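Local coordinates for thioesterase domain-containing protein (Pyrococcus horikoshii, PDB 1IXL) that adopts a hot-dog fold and probably hydrolyses acyl-CoA thioesters, although its function has not been established directly, at residues A[103-108]-A[117-122]. Residues are numbered along the deposited sequence; the frame is centred on the assembly and turned at random.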
# COMPACT_ATOMS: atom_id res chain seq x y z
N VAL A 103 -5.32 -5.33 7.90
CA VAL A 103 -5.54 -5.22 6.47
C VAL A 103 -4.64 -6.18 5.72
O VAL A 103 -3.45 -6.25 6.00
CB VAL A 103 -5.23 -3.79 6.01
CG1 VAL A 103 -5.46 -3.64 4.52
CG2 VAL A 103 -6.09 -2.81 6.81
N GLU A 104 -5.21 -6.94 4.80
CA GLU A 104 -4.40 -7.86 4.02
C GLU A 104 -4.11 -7.12 2.72
O GLU A 104 -4.98 -6.44 2.17
CB GLU A 104 -5.16 -9.15 3.74
CG GLU A 104 -4.40 -10.12 2.83
CD GLU A 104 -5.07 -11.48 2.74
OE1 GLU A 104 -6.30 -11.51 2.50
OE2 GLU A 104 -4.36 -12.50 2.89
N VAL A 105 -2.88 -7.23 2.22
CA VAL A 105 -2.55 -6.56 0.97
C VAL A 105 -1.78 -7.52 0.09
O VAL A 105 -0.93 -8.29 0.55
CB VAL A 105 -1.65 -5.29 1.20
CG1 VAL A 105 -1.39 -4.62 -0.12
CG2 VAL A 105 -2.31 -4.31 2.15
N LYS A 106 -2.09 -7.48 -1.20
CA LYS A 106 -1.39 -8.31 -2.16
C LYS A 106 -1.01 -7.34 -3.26
O LYS A 106 -1.83 -6.53 -3.69
CB LYS A 106 -2.30 -9.43 -2.69
CG LYS A 106 -2.35 -10.63 -1.77
CD LYS A 106 -2.83 -11.88 -2.50
CE LYS A 106 -4.25 -12.22 -2.13
NZ LYS A 106 -4.31 -12.59 -0.69
N VAL A 107 0.25 -7.40 -3.69
CA VAL A 107 0.68 -6.53 -4.75
C VAL A 107 0.84 -7.40 -5.99
O VAL A 107 1.50 -8.44 -5.93
CB VAL A 107 2.01 -5.85 -4.42
CG1 VAL A 107 2.44 -4.96 -5.58
CG2 VAL A 107 1.85 -5.02 -3.13
N TYR A 108 0.23 -6.97 -7.09
CA TYR A 108 0.26 -7.72 -8.36
C TYR A 108 1.02 -7.05 -9.49
O TYR A 108 1.14 -5.82 -9.55
CB TYR A 108 -1.17 -7.94 -8.90
CG TYR A 108 -2.11 -8.68 -7.97
CD1 TYR A 108 -2.73 -8.02 -6.89
CD2 TYR A 108 -2.35 -10.04 -8.13
CE1 TYR A 108 -3.56 -8.72 -6.00
CE2 TYR A 108 -3.17 -10.74 -7.26
CZ TYR A 108 -3.77 -10.08 -6.19
OH TYR A 108 -4.57 -10.79 -5.32
N GLY A 117 0.97 -9.49 2.35
CA GLY A 117 1.25 -9.15 3.73
C GLY A 117 0.05 -8.75 4.54
O GLY A 117 -1.03 -8.52 3.99
N LYS A 118 0.24 -8.72 5.86
CA LYS A 118 -0.79 -8.31 6.79
C LYS A 118 -0.29 -7.00 7.39
O LYS A 118 0.86 -6.92 7.84
CB LYS A 118 -0.98 -9.33 7.91
CG LYS A 118 -1.71 -10.58 7.48
CD LYS A 118 -2.39 -11.25 8.68
CE LYS A 118 -2.80 -12.68 8.32
NZ LYS A 118 -3.05 -12.82 6.86
N PHE A 119 -1.13 -5.98 7.38
CA PHE A 119 -0.76 -4.68 7.92
C PHE A 119 -1.70 -4.34 9.09
O PHE A 119 -2.93 -4.33 8.93
CB PHE A 119 -0.85 -3.61 6.82
CG PHE A 119 0.15 -3.82 5.71
CD1 PHE A 119 0.04 -4.90 4.84
CD2 PHE A 119 1.25 -2.97 5.58
CE1 PHE A 119 1.03 -5.15 3.87
CE2 PHE A 119 2.23 -3.21 4.62
CZ PHE A 119 2.12 -4.29 3.77
N TYR A 120 -1.11 -4.10 10.26
CA TYR A 120 -1.85 -3.79 11.48
C TYR A 120 -1.85 -2.28 11.62
O TYR A 120 -0.82 -1.66 11.95
CB TYR A 120 -1.19 -4.48 12.69
CG TYR A 120 -1.07 -5.97 12.52
CD1 TYR A 120 -0.23 -6.51 11.55
CD2 TYR A 120 -1.82 -6.86 13.30
CE1 TYR A 120 -0.14 -7.88 11.35
CE2 TYR A 120 -1.74 -8.23 13.10
CZ TYR A 120 -0.90 -8.73 12.13
OH TYR A 120 -0.80 -10.08 11.91
N CYS A 121 -3.02 -1.70 11.35
CA CYS A 121 -3.23 -0.27 11.34
C CYS A 121 -4.02 0.26 12.54
O CYS A 121 -4.91 -0.42 13.07
CB CYS A 121 -3.97 0.10 10.04
SG CYS A 121 -3.36 -0.79 8.54
N TYR A 122 -3.70 1.49 12.94
CA TYR A 122 -4.35 2.12 14.08
C TYR A 122 -4.91 3.48 13.76
O TYR A 122 -4.20 4.33 13.23
CB TYR A 122 -3.35 2.29 15.23
CG TYR A 122 -2.91 0.99 15.83
CD1 TYR A 122 -3.68 0.36 16.82
CD2 TYR A 122 -1.75 0.37 15.39
CE1 TYR A 122 -3.29 -0.86 17.36
CE2 TYR A 122 -1.35 -0.85 15.91
CZ TYR A 122 -2.13 -1.47 16.90
OH TYR A 122 -1.75 -2.69 17.38
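Val105 and Phe119 form the main side-chain contact between the neighbouring antiparallel strands 103-108 and 117-122. The valine brings CG2 obliquely to the ring's CD1-CE1 bond, 3.6 Å from Phe119 CD1, the side chains crossing at about a right angle, and Val105 CB sits 3.8 Å from Phe119 CE1. With CG anti to its own carbonyl carbon (chi1 -65°), the phenylalanine is swung back over Gly117, whose lack of a side chain provides the hollow for the ring: a CB there would be crowded by CE1. On the same face, Val103 CG2 touches Cys121 SG at 3.8 Å, so both valines make their closest side-chain contact with the diagonal neighbour, not the directly paired residue. Four backbone hydrogen bonds fix this register: Val103 and Phe119 exchange a pair, with Phe119 N to Val103 O at 2.7 Å, and Val105 and Gly117 exchange a second. Between them lies the non-hydrogen-bonded pair Glu104 and Lys118, on the other face; Glu104 OE2 stays 4.2 Å from Lys118 NZ, longer than a salt bridge, and instead forms one with Lys106 of its own strand. Helix 48-63 covers the apolar face, where Ala55 touches both Val105 and Phe119, and Leu70, Ala73 and Val75 of strand 68-77 also meet the phenylalanine. Replacing Phe119 by alanine would probably open a gap over Gly117 and leave Val105 CG2 without its aromatic partner. Such a hairpin, its apolar face laid against the central helix, is characteristic of the hot-dog fold, in which an antiparallel sheet wraps around a long helix.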